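Local coordinates for phosphate-specific transport system accessory protein PhoU homolog (Pseudomonas aeruginosa, PDB 4Q25) that probably takes part in regulating phosphate uptake, acting as a homodimeric helix-bundle accessory protein and negative regulator of the Pho regulon, at residues 20-25 and 67-72; 27-32 and 60-65; 34-39 and 53-58; 39-44 and 129-134; 97-102 and 209-214. All coordinates share one frame; numbering follows the deposited sequence.

In the fold
Interactions 1, 2 and 3 follow one another along helix 15-45, each nested inside the loop closed by the one before. Successive centres lie about 10 and 11 Å apart, and I69 CD1 touches M29 SD at 4.1 Å where interactions 1 and 2 meet. Interaction 4 shares D39 with interaction 3 and joins the same helix to helix 127-149; its centre is about 29 Å from that of interaction 1, on the opposite side of the chain's centre. Interaction 5 joins helices 84-120 and 188-220, and its V97 CG1 packs on I69 CG2 of interaction 1 at 3.5 Å. Interactions 1 and 5 both touch the second subunit of the dimer.

Interaction 1. Residues 20-25 and 67-72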
# COMPACT_ATOMS: atom_id res chain seq x y z
N GLU A 20 -6.51 27.02 3.12
CA GLU A 20 -5.96 27.09 1.78
C GLU A 20 -4.49 26.70 1.83
O GLU A 20 -4.01 26.08 0.92
CB GLU A 20 -6.13 28.48 1.14
CG GLU A 20 -7.58 28.90 0.88
CD GLU A 20 -8.20 28.28 -0.36
OE1 GLU A 20 -8.76 29.04 -1.18
OE2 GLU A 20 -8.17 27.03 -0.50
N ASP A 21 -3.79 27.10 2.88
CA ASP A 21 -2.39 26.74 3.08
C ASP A 21 -2.13 25.22 3.11
O ASP A 21 -1.14 24.76 2.56
CB ASP A 21 -1.87 27.32 4.39
CG ASP A 21 -1.36 28.72 4.21
OD1 ASP A 21 -2.01 29.50 3.48
OD2 ASP A 21 -0.29 29.02 4.78
N VAL A 22 -3.02 24.47 3.75
CA VAL A 22 -2.89 23.03 3.81
C VAL A 22 -3.35 22.40 2.48
O VAL A 22 -2.89 21.33 2.10
CB VAL A 22 -3.66 22.41 5.01
CG1 VAL A 22 -5.15 22.46 4.81
CG2 VAL A 22 -3.23 20.97 5.23
N ARG A 23 -4.25 23.06 1.79
CA ARG A 23 -4.64 22.59 0.47
C ARG A 23 -3.44 22.74 -0.47
O ARG A 23 -3.15 21.84 -1.24
CB ARG A 23 -5.82 23.39 -0.06
CG ARG A 23 -6.81 22.58 -0.85
CD ARG A 23 -8.02 23.42 -1.24
NE ARG A 23 -7.60 24.41 -2.24
CZ ARG A 23 -7.82 24.31 -3.55
NH1 ARG A 23 -8.50 23.28 -4.07
NH2 ARG A 23 -7.36 25.28 -4.34
N SER A 24 -2.73 23.86 -0.38
CA SER A 24 -1.64 24.14 -1.29
C SER A 24 -0.41 23.30 -0.95
O SER A 24 0.41 23.02 -1.81
CB SER A 24 -1.28 25.64 -1.29
OG SER A 24 -0.27 25.92 -0.33
N HIS A 25 -0.29 22.92 0.31
CA HIS A 25 0.76 21.99 0.73
C HIS A 25 0.52 20.59 0.17
O HIS A 25 1.45 19.97 -0.29
CB HIS A 25 0.85 21.96 2.24
CG HIS A 25 1.31 23.25 2.84
ND1 HIS A 25 0.90 23.69 4.08
CD2 HIS A 25 2.13 24.21 2.35
CE1 HIS A 25 1.47 24.86 4.34
NE2 HIS A 25 2.22 25.19 3.30
N ARG A 67 4.07 14.02 7.00
CA ARG A 67 4.03 14.28 8.44
C ARG A 67 3.65 15.71 8.74
O ARG A 67 2.83 15.97 9.61
CB ARG A 67 5.38 13.99 9.08
CG ARG A 67 5.72 12.51 9.11
CD ARG A 67 7.18 12.29 9.48
NE ARG A 67 7.65 11.03 8.92
CZ ARG A 67 8.76 10.88 8.19
NH1 ARG A 67 9.57 11.90 7.98
NH2 ARG A 67 9.06 9.68 7.72
N ASN A 68 4.25 16.64 8.00
CA ASN A 68 3.94 18.07 8.18
C ASN A 68 2.49 18.41 7.87
O ASN A 68 1.89 19.24 8.52
CB ASN A 68 4.89 18.95 7.38
CG ASN A 68 6.32 18.83 7.85
OD1 ASN A 68 6.56 18.36 8.94
ND2 ASN A 68 7.26 19.21 7.02
N ILE A 69 1.93 17.76 6.87
CA ILE A 69 0.55 18.01 6.49
C ILE A 69 -0.39 17.38 7.52
O ILE A 69 -1.43 17.93 7.81
CB ILE A 69 0.27 17.47 5.08
CG1 ILE A 69 1.07 18.27 4.03
CG2 ILE A 69 -1.20 17.50 4.75
CD1 ILE A 69 0.88 17.81 2.58
N ASP A 70 -0.04 16.22 8.05
CA ASP A 70 -0.90 15.54 9.03
C ASP A 70 -1.02 16.39 10.27
O ASP A 70 -2.11 16.53 10.80
CB ASP A 70 -0.38 14.14 9.42
CG ASP A 70 -0.81 13.05 8.44
OD1 ASP A 70 -2.02 12.93 8.14
OD2 ASP A 70 0.07 12.29 7.96
N GLU A 71 0.09 16.92 10.75
CA GLU A 71 0.08 17.77 11.95
C GLU A 71 -0.70 19.05 11.72
O GLU A 71 -1.42 19.53 12.60
CB GLU A 71 1.48 18.12 12.40
CG GLU A 71 2.19 16.96 13.07
CD GLU A 71 1.39 16.40 14.24
OE1 GLU A 71 1.33 17.08 15.28
OE2 GLU A 71 0.80 15.30 14.09
N GLU A 72 -0.58 19.58 10.52
CA GLU A 72 -1.34 20.74 10.10
C GLU A 72 -2.83 20.49 10.16
O GLU A 72 -3.61 21.35 10.62
CB GLU A 72 -0.91 21.11 8.69
CG GLU A 72 -1.11 22.54 8.33
CD GLU A 72 -0.69 22.84 6.91
OE1 GLU A 72 -1.21 23.83 6.35
OE2 GLU A 72 0.15 22.09 6.35
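In the three-helix bundle of helices 15-45, 59-78 and 84-120, the first two run antiparallel and are joined here by V22 and H25 packing on I69 and E72. The axes of the two short segments approach to 10.3 Å, and the register is set by V22 and I69, whose CA atoms are 6.6 Å apart. E72 carries the polar part of the contact. Its CG is anti to the backbone N (chi1 -155°) and the chain beyond is extended, which carries the carboxylate across to the edge of the H25 ring. There H25 ND1 donates to E72 OE2 at 2.9 Å, using the syn lone pair of that oxygen, although the acceptor is tilted 23° from the ring plane. The same ND1 makes a weak second bond to E72 OE1 at 3.1 Å. Ring and carboxylate are not coplanar, their planes standing 63° apart. E72 runs back alongside V22, bringing V22 CB to 3.1 Å from E72 OE1. The apolar part lies beside it: V22 CG2 meets I69 CG2 at 4.0 Å, while I69 CD1 lies 3.6 Å from the backbone oxygen of H25. Both aliphatic residues also rest on I93 of helix 84-120, and on the far side of helix 59-78 D70 forms a salt bridge with K95 of the second subunit. A histidine donating to a carboxylate in this way implies a proton on ND1, and the negative charge of E72 would probably favour the imidazolium form.

Interaction 2. Residues 27-32 and 60-65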
# COMPACT_ATOMS: atom_id res chain seq x y z
N LEU A 27 -1.10 20.02 -2.66
CA LEU A 27 -0.80 20.16 -4.06
C LEU A 27 0.70 20.12 -4.28
O LEU A 27 1.17 19.41 -5.15
CB LEU A 27 -1.41 21.46 -4.62
CG LEU A 27 -2.95 21.64 -4.66
CD1 LEU A 27 -3.41 23.01 -5.10
CD2 LEU A 27 -3.64 20.60 -5.52
N ALA A 28 1.44 20.87 -3.47
CA ALA A 28 2.91 20.85 -3.59
C ALA A 28 3.47 19.43 -3.38
O ALA A 28 4.38 19.01 -4.09
CB ALA A 28 3.53 21.80 -2.59
N MET A 29 2.93 18.69 -2.42
CA MET A 29 3.36 17.31 -2.22
C MET A 29 3.07 16.50 -3.47
O MET A 29 3.95 15.80 -3.97
CB MET A 29 2.68 16.65 -1.04
CG MET A 29 3.15 15.23 -0.75
SD MET A 29 2.28 14.50 0.63
CE MET A 29 3.10 12.90 0.74
N GLY A 30 1.86 16.63 -3.99
CA GLY A 30 1.44 15.89 -5.15
C GLY A 30 2.33 16.15 -6.35
O GLY A 30 2.64 15.24 -7.11
N GLY A 31 2.78 17.40 -6.47
CA GLY A 31 3.64 17.82 -7.56
C GLY A 31 4.97 17.13 -7.44
O GLY A 31 5.48 16.59 -8.43
N LEU A 32 5.54 17.11 -6.23
CA LEU A 32 6.81 16.43 -5.98
C LEU A 32 6.75 14.92 -6.26
O LEU A 32 7.66 14.32 -6.81
CB LEU A 32 7.26 16.66 -4.56
CG LEU A 32 8.71 16.35 -4.32
CD1 LEU A 32 9.59 16.94 -5.41
CD2 LEU A 32 9.11 16.92 -2.98
N ASP A 60 12.47 10.66 1.16
CA ASP A 60 12.50 11.15 2.52
C ASP A 60 11.76 12.46 2.69
O ASP A 60 11.00 12.64 3.63
CB ASP A 60 13.93 11.29 2.99
CG ASP A 60 14.67 9.97 2.98
OD1 ASP A 60 14.67 9.26 4.02
OD2 ASP A 60 15.22 9.63 1.90
N GLN A 61 11.99 13.40 1.78
CA GLN A 61 11.32 14.69 1.80
C GLN A 61 9.81 14.52 1.70
O GLN A 61 9.05 15.24 2.33
CB GLN A 61 11.81 15.52 0.61
CG GLN A 61 11.25 16.92 0.57
CD GLN A 61 11.74 17.71 -0.61
OE1 GLN A 61 12.65 17.30 -1.34
NE2 GLN A 61 11.14 18.87 -0.81
N ILE A 62 9.40 13.56 0.89
CA ILE A 62 7.99 13.24 0.70
C ILE A 62 7.36 12.70 1.98
O ILE A 62 6.25 13.11 2.33
CB ILE A 62 7.83 12.28 -0.48
CG1 ILE A 62 8.33 13.02 -1.73
CG2 ILE A 62 6.38 11.81 -0.65
CD1 ILE A 62 7.95 12.38 -3.03
N ASN A 63 8.05 11.82 2.69
CA ASN A 63 7.58 11.32 3.96
C ASN A 63 7.47 12.44 5.00
O ASN A 63 6.54 12.47 5.80
CB ASN A 63 8.51 10.20 4.48
CG ASN A 63 8.36 8.90 3.70
OD1 ASN A 63 9.30 8.44 3.07
ND2 ASN A 63 7.18 8.31 3.74
N GLN A 64 8.43 13.36 4.98
CA GLN A 64 8.41 14.47 5.92
C GLN A 64 7.34 15.50 5.52
O GLN A 64 6.75 16.14 6.39
CB GLN A 64 9.82 15.11 6.03
CG GLN A 64 10.01 16.08 7.19
CD GLN A 64 9.59 15.50 8.54
OE1 GLN A 64 10.08 14.45 8.97
NE2 GLN A 64 8.67 16.19 9.22
N MET A 65 7.04 15.64 4.23
CA MET A 65 5.89 16.46 3.83
C MET A 65 4.60 15.87 4.35
O MET A 65 3.70 16.58 4.78
CB MET A 65 5.77 16.64 2.33
CG MET A 65 6.78 17.61 1.75
SD MET A 65 6.74 17.64 -0.05
CE MET A 65 5.75 19.11 -0.30
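M65 and L32 form the centre of the first shell. The M65 chain bends at its last torsion (chi3 100°), turning its methyl onto the backbone of the facing helix, where M65 CE lies 3.6 Å from M29 CA. The same methyl is 4.2 Å from A28 CB, and the sulfur just behind it meets L32: M65 SD is 3.8 Å from L32 CD2. That leucine methyl is shared, because it also presses on the amide of Q61, with L32 CD2 at 3.6 Å from Q61 NE2 and the two side chains crossing at about a right angle. A third neighbour of L32 CD2 is I62 CG1, at 4.2 Å. On the inner side M29 is fully extended, its CG anti to the backbone N (chi1 -177°), which puts its methyl against I62, the side chains at about a right angle; M29 CE stands 3.7 Å from I62 CG2 and 3.5 Å from the backbone oxygen of I62.

In the next shell, M29 is packed by V97 and L100 of helix 84-120, as well as by E66 and I69, while I62 rests on V33 and Q36. The segment axes are 10.4 Å apart at closest approach, with directions 160° apart, geometry typical of neighbouring antiparallel helices in an up-and-down bundle such as that of PhoU.

Interaction 3. Residues 34-39 and 53-58; sequences EKQVND and QQVREI
Q36 of helix 15-45 and V55 of helix 49-56 bring the two backbones close, with their CA atoms 5.8 Å apart. The Q36 chain, extended beyond CG (chi2 -158°), carries its amide out to the V55 carbonyl. The modelled separation of Q36 NE2 from V55 O, 2.4 Å, is too short for an ordinary hydrogen bond, so the bond's true length is doubtful. I58 lies alongside the same side chain, pointing the opposite way, with I58 CG2 at 3.8 Å from Q36 CG. One turn on, V55 CG2 packs on D39 CB at 3.4 Å.

This is the turn region of a helical hairpin: helix 15-45 ends, the short helix 49-56 folds back against it, and helix 59-78 continues the return run. V55 is backed by A111 of helix 84-120, and Q36 also touches I62 of the returning helix.

Within helix 15-45 the D39 carboxylate is gripped by two neighbours. K35 NZ forms a salt bridge to D39 OD2 at 2.7 Å on the syn lone pair, whereas N38 ND2 donates to D39 OD1 from above the carboxylate plane, 36° out of it, at 3.1 Å. The K35 ammonium also approaches the amide of Q54, its NZ 4.1 Å from Q54 NE2.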
# COMPACT_ATOMS: atom_id res chain seq x y z
N GLU A 34 4.54 13.40 -8.30
CA GLU A 34 4.27 13.22 -9.71
C GLU A 34 5.58 13.30 -10.49
O GLU A 34 5.78 12.60 -11.45
CB GLU A 34 3.29 14.30 -10.15
CG GLU A 34 2.78 14.25 -11.57
CD GLU A 34 1.95 15.50 -11.90
OE1 GLU A 34 1.20 15.99 -11.00
OE2 GLU A 34 2.06 15.99 -13.07
N LYS A 35 6.46 14.18 -10.07
CA LYS A 35 7.78 14.28 -10.64
C LYS A 35 8.63 13.05 -10.32
O LYS A 35 9.45 12.64 -11.14
CB LYS A 35 8.46 15.54 -10.16
CG LYS A 35 9.78 15.81 -10.83
CD LYS A 35 10.49 16.95 -10.14
CE LYS A 35 11.89 17.13 -10.72
NZ LYS A 35 12.71 15.89 -10.55
N GLN A 36 8.43 12.45 -9.13
CA GLN A 36 9.06 11.20 -8.83
C GLN A 36 8.59 10.08 -9.81
O GLN A 36 9.37 9.23 -10.23
CB GLN A 36 8.80 10.78 -7.38
CG GLN A 36 9.81 11.23 -6.34
CD GLN A 36 9.75 10.33 -5.08
OE1 GLN A 36 8.68 10.06 -4.56
NE2 GLN A 36 10.89 9.84 -4.63
N VAL A 37 7.30 10.04 -10.11
CA VAL A 37 6.78 9.04 -11.02
C VAL A 37 7.41 9.21 -12.40
O VAL A 37 7.93 8.23 -12.96
CB VAL A 37 5.26 9.10 -11.12
CG1 VAL A 37 4.73 8.22 -12.23
CG2 VAL A 37 4.64 8.67 -9.82
N ASN A 38 7.36 10.44 -12.92
CA ASN A 38 8.01 10.80 -14.18
C ASN A 38 9.47 10.34 -14.24
O ASN A 38 9.88 9.64 -15.17
CB ASN A 38 7.95 12.32 -14.35
CG ASN A 38 8.65 12.80 -15.61
OD1 ASN A 38 8.08 12.81 -16.68
ND2 ASN A 38 9.88 13.23 -15.47
N ASP A 39 10.26 10.72 -13.24
CA ASP A 39 11.68 10.38 -13.21
C ASP A 39 11.93 8.90 -13.07
O ASP A 39 12.87 8.38 -13.65
CB ASP A 39 12.39 11.12 -12.09
CG ASP A 39 12.32 12.62 -12.26
OD1 ASP A 39 12.10 13.09 -13.38
OD2 ASP A 39 12.49 13.34 -11.25
N GLN A 53 18.63 6.79 -8.62
CA GLN A 53 19.03 7.15 -7.25
C GLN A 53 18.46 8.51 -6.78
O GLN A 53 18.07 8.67 -5.62
CB GLN A 53 20.54 7.19 -7.10
CG GLN A 53 20.98 7.40 -5.66
CD GLN A 53 20.47 6.31 -4.74
OE1 GLN A 53 20.08 5.23 -5.17
NE2 GLN A 53 20.48 6.60 -3.45
N GLN A 54 18.40 9.47 -7.68
CA GLN A 54 17.84 10.78 -7.32
C GLN A 54 16.40 10.67 -6.84
O GLN A 54 16.00 11.37 -5.91
CB GLN A 54 17.93 11.71 -8.52
CG GLN A 54 17.40 13.11 -8.31
CD GLN A 54 17.66 13.98 -9.53
OE1 GLN A 54 18.76 13.93 -10.10
NE2 GLN A 54 16.66 14.77 -9.96
N VAL A 55 15.65 9.73 -7.43
CA VAL A 55 14.27 9.49 -7.06
C VAL A 55 14.15 8.90 -5.65
O VAL A 55 13.22 9.21 -4.93
CB VAL A 55 13.59 8.54 -8.06
CG1 VAL A 55 12.33 7.95 -7.49
CG2 VAL A 55 13.35 9.27 -9.36
N ARG A 56 15.01 7.99 -5.29
CA ARG A 56 14.96 7.44 -3.96
C ARG A 56 15.27 8.48 -2.90
O ARG A 56 14.67 8.51 -1.88
CB ARG A 56 15.86 6.23 -3.83
CG ARG A 56 16.15 5.59 -5.15
CD ARG A 56 16.00 4.10 -5.15
NE ARG A 56 16.19 3.54 -3.83
CZ ARG A 56 17.29 2.94 -3.42
NH1 ARG A 56 18.32 2.82 -4.22
NH2 ARG A 56 17.34 2.45 -2.19
N GLU A 57 16.22 9.32 -3.17
CA GLU A 57 16.62 10.36 -2.24
C GLU A 57 15.57 11.47 -2.01
O GLU A 57 15.73 12.30 -1.13
CB GLU A 57 17.94 10.99 -2.70
CG GLU A 57 19.10 10.02 -2.57
CD GLU A 57 20.34 10.51 -3.26
OE1 GLU A 57 20.28 11.58 -3.91
OE2 GLU A 57 21.37 9.79 -3.16
N ILE A 58 14.53 11.51 -2.82
CA ILE A 58 13.47 12.48 -2.65
C ILE A 58 12.46 11.89 -1.66
O ILE A 58 11.71 12.61 -0.99
CB ILE A 58 12.81 12.81 -4.01
CG1 ILE A 58 13.75 13.66 -4.87
CG2 ILE A 58 11.49 13.55 -3.83
CD1 ILE A 58 13.52 13.51 -6.37

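Interaction 4. Residues 39-44 and 129-134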
# COMPACT_ATOMS: atom_id res chain seq x y z
N ASP A 39 10.26 10.72 -13.24
CA ASP A 39 11.68 10.38 -13.21
C ASP A 39 11.93 8.90 -13.07
O ASP A 39 12.87 8.38 -13.65
CB ASP A 39 12.39 11.12 -12.09
CG ASP A 39 12.32 12.62 -12.26
OD1 ASP A 39 12.10 13.09 -13.38
OD2 ASP A 39 12.49 13.34 -11.25
N ALA A 40 11.13 8.20 -12.29
CA ALA A 40 11.31 6.77 -12.14
C ALA A 40 11.08 6.05 -13.46
O ALA A 40 11.86 5.22 -13.85
CB ALA A 40 10.37 6.21 -11.11
N VAL A 41 9.98 6.35 -14.11
CA VAL A 41 9.70 5.72 -15.38
C VAL A 41 10.84 6.02 -16.36
O VAL A 41 11.33 5.09 -16.99
CB VAL A 41 8.33 6.19 -15.94
CG1 VAL A 41 8.05 5.54 -17.29
CG2 VAL A 41 7.23 5.82 -14.94
N ASN A 42 11.26 7.28 -16.48
CA ASN A 42 12.35 7.64 -17.39
C ASN A 42 13.62 6.90 -17.02
O ASN A 42 14.38 6.48 -17.90
CB ASN A 42 12.64 9.15 -17.38
CG ASN A 42 11.53 10.00 -18.01
OD1 ASN A 42 10.58 9.49 -18.62
ND2 ASN A 42 11.65 11.30 -17.87
N ALA A 43 13.86 6.75 -15.72
CA ALA A 43 15.05 6.04 -15.24
C ALA A 43 15.06 4.62 -15.72
O ALA A 43 16.08 4.11 -16.15
CB ALA A 43 15.13 6.04 -13.73
N LEU A 44 13.92 3.94 -15.61
CA LEU A 44 13.89 2.53 -16.01
C LEU A 44 14.14 2.43 -17.52
O LEU A 44 15.02 1.69 -17.96
CB LEU A 44 12.56 1.89 -15.62
CG LEU A 44 12.41 0.38 -15.83
CD1 LEU A 44 11.35 -0.14 -14.89
CD2 LEU A 44 12.03 0.01 -17.26
N GLU A 129 5.43 -1.37 -22.87
CA GLU A 129 4.35 -1.48 -21.89
C GLU A 129 4.57 -0.64 -20.61
O GLU A 129 3.64 -0.02 -20.09
CB GLU A 129 4.10 -2.93 -21.51
CG GLU A 129 3.59 -3.80 -22.67
CD GLU A 129 4.68 -4.61 -23.34
OE1 GLU A 129 5.84 -4.13 -23.40
OE2 GLU A 129 4.36 -5.72 -23.84
N VAL A 130 5.79 -0.67 -20.10
CA VAL A 130 6.14 0.15 -18.95
C VAL A 130 5.91 1.63 -19.28
O VAL A 130 5.29 2.34 -18.52
CB VAL A 130 7.62 -0.04 -18.52
CG1 VAL A 130 8.05 1.08 -17.58
CG2 VAL A 130 7.79 -1.38 -17.86
N ARG A 131 6.43 2.09 -20.40
CA ARG A 131 6.28 3.48 -20.79
C ARG A 131 4.81 3.86 -20.97
O ARG A 131 4.39 4.90 -20.55
CB ARG A 131 7.05 3.77 -22.08
CG ARG A 131 6.75 5.10 -22.76
CD ARG A 131 7.16 6.27 -21.91
NE ARG A 131 8.60 6.50 -21.97
CZ ARG A 131 9.32 7.19 -21.10
NH1 ARG A 131 8.78 7.75 -20.04
NH2 ARG A 131 10.62 7.32 -21.32
N HIS A 132 4.04 2.98 -21.58
CA HIS A 132 2.64 3.23 -21.84
C HIS A 132 1.79 3.32 -20.57
O HIS A 132 1.04 4.28 -20.38
CB HIS A 132 2.08 2.15 -22.75
CG HIS A 132 0.62 2.26 -22.98
ND1 HIS A 132 0.03 3.45 -23.38
CD2 HIS A 132 -0.38 1.36 -22.88
CE1 HIS A 132 -1.27 3.26 -23.51
NE2 HIS A 132 -1.55 2.01 -23.20
N ILE A 133 1.91 2.32 -19.71
CA ILE A 133 1.20 2.30 -18.44
C ILE A 133 1.68 3.43 -17.53
O ILE A 133 0.90 4.13 -16.88
CB ILE A 133 1.33 0.91 -17.79
CG1 ILE A 133 0.56 -0.09 -18.64
CG2 ILE A 133 0.83 0.92 -16.36
CD1 ILE A 133 0.57 -1.51 -18.15
N GLY A 134 2.99 3.67 -17.53
CA GLY A 134 3.56 4.72 -16.71
C GLY A 134 3.07 6.12 -17.06
O GLY A 134 2.89 6.98 -16.18
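R131 reaches N42 because its chain, starting with CG anti to the backbone N, bends at chi2 (64°) and again at chi3 (78°), folding the guanidinium toward helix 15-45. N42 has CG beside its own backbone N, anti to the carbonyl carbon, a turn that brings OD1 back toward R131. The contact pairs this helix antiparallel with helix 127-149, their segment axes 10.1 Å apart, and joins the two three-helix bundles, one from each PhoU sequence domain.

R131 NH1 donates to N42 OD1 at 2.9 Å with an N-H...O angle of 164°, arriving nearly in line with the N42 C=O bond, and the oxygen lies at the edge of the guanidinium, close to its plane. R131 NH2 adds a weak bond to the same N42 OD1 at 3.5 Å, while the amide plane is turned steeply to the guanidinium. V41 CG1 approaches R131 NH1 obliquely, at 3.6 Å.

Where V41 faces G134 the backbones draw close, CA to CA 6.4 Å, and V41 CG2 lies 4.2 Å from the bare CA of G134. On the apolar interior side, tip to tip, L44 CD2 meets V130 CG1 at 4.1 Å.

Interaction 5. Residues 97-102 and 209-214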
# COMPACT_ATOMS: atom_id res chain seq x y z
N VAL A 97 -2.82 12.34 1.56
CA VAL A 97 -1.36 12.33 1.74
C VAL A 97 -0.81 10.89 1.91
O VAL A 97 0.34 10.64 1.59
CB VAL A 97 -0.86 13.21 2.91
CG1 VAL A 97 -1.18 14.65 2.64
CG2 VAL A 97 -1.43 12.77 4.24
N ILE A 98 -1.63 9.98 2.40
CA ILE A 98 -1.28 8.58 2.46
C ILE A 98 -1.14 8.03 1.04
O ILE A 98 -0.14 7.38 0.73
CB ILE A 98 -2.31 7.73 3.23
CG1 ILE A 98 -2.55 8.27 4.66
CG2 ILE A 98 -1.82 6.31 3.36
CD1 ILE A 98 -3.78 7.66 5.33
N ASP A 99 -2.12 8.32 0.20
CA ASP A 99 -2.05 7.95 -1.22
C ASP A 99 -0.84 8.53 -1.94
O ASP A 99 -0.16 7.82 -2.67
CB ASP A 99 -3.35 8.28 -1.95
CG ASP A 99 -4.52 7.40 -1.49
OD1 ASP A 99 -4.43 6.17 -1.48
OD2 ASP A 99 -5.58 7.96 -1.14
N LEU A 100 -0.52 9.80 -1.68
CA LEU A 100 0.65 10.42 -2.28
C LEU A 100 1.92 9.80 -1.78
O LEU A 100 2.86 9.64 -2.53
CB LEU A 100 0.68 11.93 -2.04
CG LEU A 100 -0.46 12.66 -2.75
CD1 LEU A 100 -0.40 14.14 -2.43
CD2 LEU A 100 -0.40 12.40 -4.26
N GLU A 101 1.96 9.46 -0.49
CA GLU A 101 3.11 8.81 0.05
C GLU A 101 3.30 7.43 -0.61
O GLU A 101 4.40 7.06 -0.99
CB GLU A 101 2.98 8.68 1.56
CG GLU A 101 4.31 8.43 2.25
CD GLU A 101 4.68 6.95 2.32
OE1 GLU A 101 3.77 6.09 2.16
OE2 GLU A 101 5.88 6.66 2.53
N ARG A 102 2.23 6.66 -0.72
CA ARG A 102 2.33 5.33 -1.33
C ARG A 102 2.69 5.42 -2.82
O ARG A 102 3.38 4.57 -3.32
CB ARG A 102 1.04 4.55 -1.17
CG ARG A 102 0.67 4.20 0.26
CD ARG A 102 1.62 3.22 0.89
NE ARG A 102 2.21 3.81 2.12
CZ ARG A 102 1.68 3.71 3.34
NH1 ARG A 102 0.57 3.04 3.53
NH2 ARG A 102 2.27 4.29 4.37
N ARG A 209 -6.72 6.85 -8.33
CA ARG A 209 -8.14 6.54 -8.29
C ARG A 209 -8.71 6.79 -6.93
O ARG A 209 -9.75 7.41 -6.82
CB ARG A 209 -8.39 5.09 -8.71
CG ARG A 209 -9.83 4.64 -8.69
CD ARG A 209 -10.10 3.67 -7.55
NE ARG A 209 -9.76 2.30 -7.91
CZ ARG A 209 -8.99 1.48 -7.20
NH1 ARG A 209 -8.45 1.87 -6.04
NH2 ARG A 209 -8.76 0.25 -7.65
N ASN A 210 -8.03 6.32 -5.88
CA ASN A 210 -8.47 6.60 -4.50
C ASN A 210 -8.57 8.10 -4.22
O ASN A 210 -9.54 8.55 -3.61
CB ASN A 210 -7.58 5.97 -3.45
CG ASN A 210 -7.52 4.46 -3.54
OD1 ASN A 210 -8.41 3.82 -4.08
ND2 ASN A 210 -6.46 3.89 -3.00
N ILE A 211 -7.57 8.87 -4.64
CA ILE A 211 -7.59 10.31 -4.39
C ILE A 211 -8.72 10.98 -5.16
O ILE A 211 -9.25 11.99 -4.72
CB ILE A 211 -6.28 10.97 -4.80
CG1 ILE A 211 -5.16 10.49 -3.89
CG2 ILE A 211 -6.41 12.48 -4.73
CD1 ILE A 211 -3.78 10.80 -4.45
N ALA A 212 -9.07 10.40 -6.31
CA ALA A 212 -10.19 10.90 -7.11
C ALA A 212 -11.50 10.67 -6.37
O ALA A 212 -12.35 11.56 -6.31
CB ALA A 212 -10.21 10.23 -8.48
N GLU A 213 -11.64 9.49 -5.79
CA GLU A 213 -12.83 9.10 -5.07
C GLU A 213 -13.02 9.97 -3.83
O GLU A 213 -14.15 10.26 -3.43
CB GLU A 213 -12.81 7.61 -4.75
CG GLU A 213 -13.21 6.76 -5.95
CD GLU A 213 -12.93 5.25 -5.79
OE1 GLU A 213 -12.16 4.80 -4.91
OE2 GLU A 213 -13.49 4.50 -6.60
N LEU A 214 -11.91 10.42 -3.26
CA LEU A 214 -11.97 11.33 -2.12
C LEU A 214 -12.48 12.70 -2.56
O LEU A 214 -13.16 13.38 -1.80
CB LEU A 214 -10.60 11.47 -1.46
CG LEU A 214 -10.10 10.22 -0.73
CD1 LEU A 214 -8.62 10.30 -0.40
CD2 LEU A 214 -10.88 10.00 0.55
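D99 and I211 make the tight part of this contact, where helices 84-120 and 188-220 pack with segment axes 9.6 Å apart. The two side chains overlap side by side, head to tail, and D99 CB lies 3.5 Å from I211 CG1. From the neighbouring position L100 crosses I211 at about a right angle, putting L100 CD2 at 3.7 Å from I211 CD1. On this side L100 also packs on L26 and M29 of helix 15-45.

Toward N210 the fit is looser. D99 CG, beside the backbone N (chi1 -68°), sets the carboxylate against N210, whose ND2 donates to D99 OD1 in a nearly straight line (167°), but at 3.4 Å the bond is weak. D99 OD1 has a stronger partner in H207, one turn before N210. L214 CD1 stands 3.9 Å from D99 OD2. The other end of the N210 amide is occupied by its neighbour: R209 NH1 donates to N210 OD1 at 2.8 Å. Nearby, I98 packs on K95 of the second subunit and R102 on N210 of that subunit, placing this flank close to the dimer interface.

The near-antiparallel packing (166°) joins the three-helix bundles of the two PhoU sequence domains.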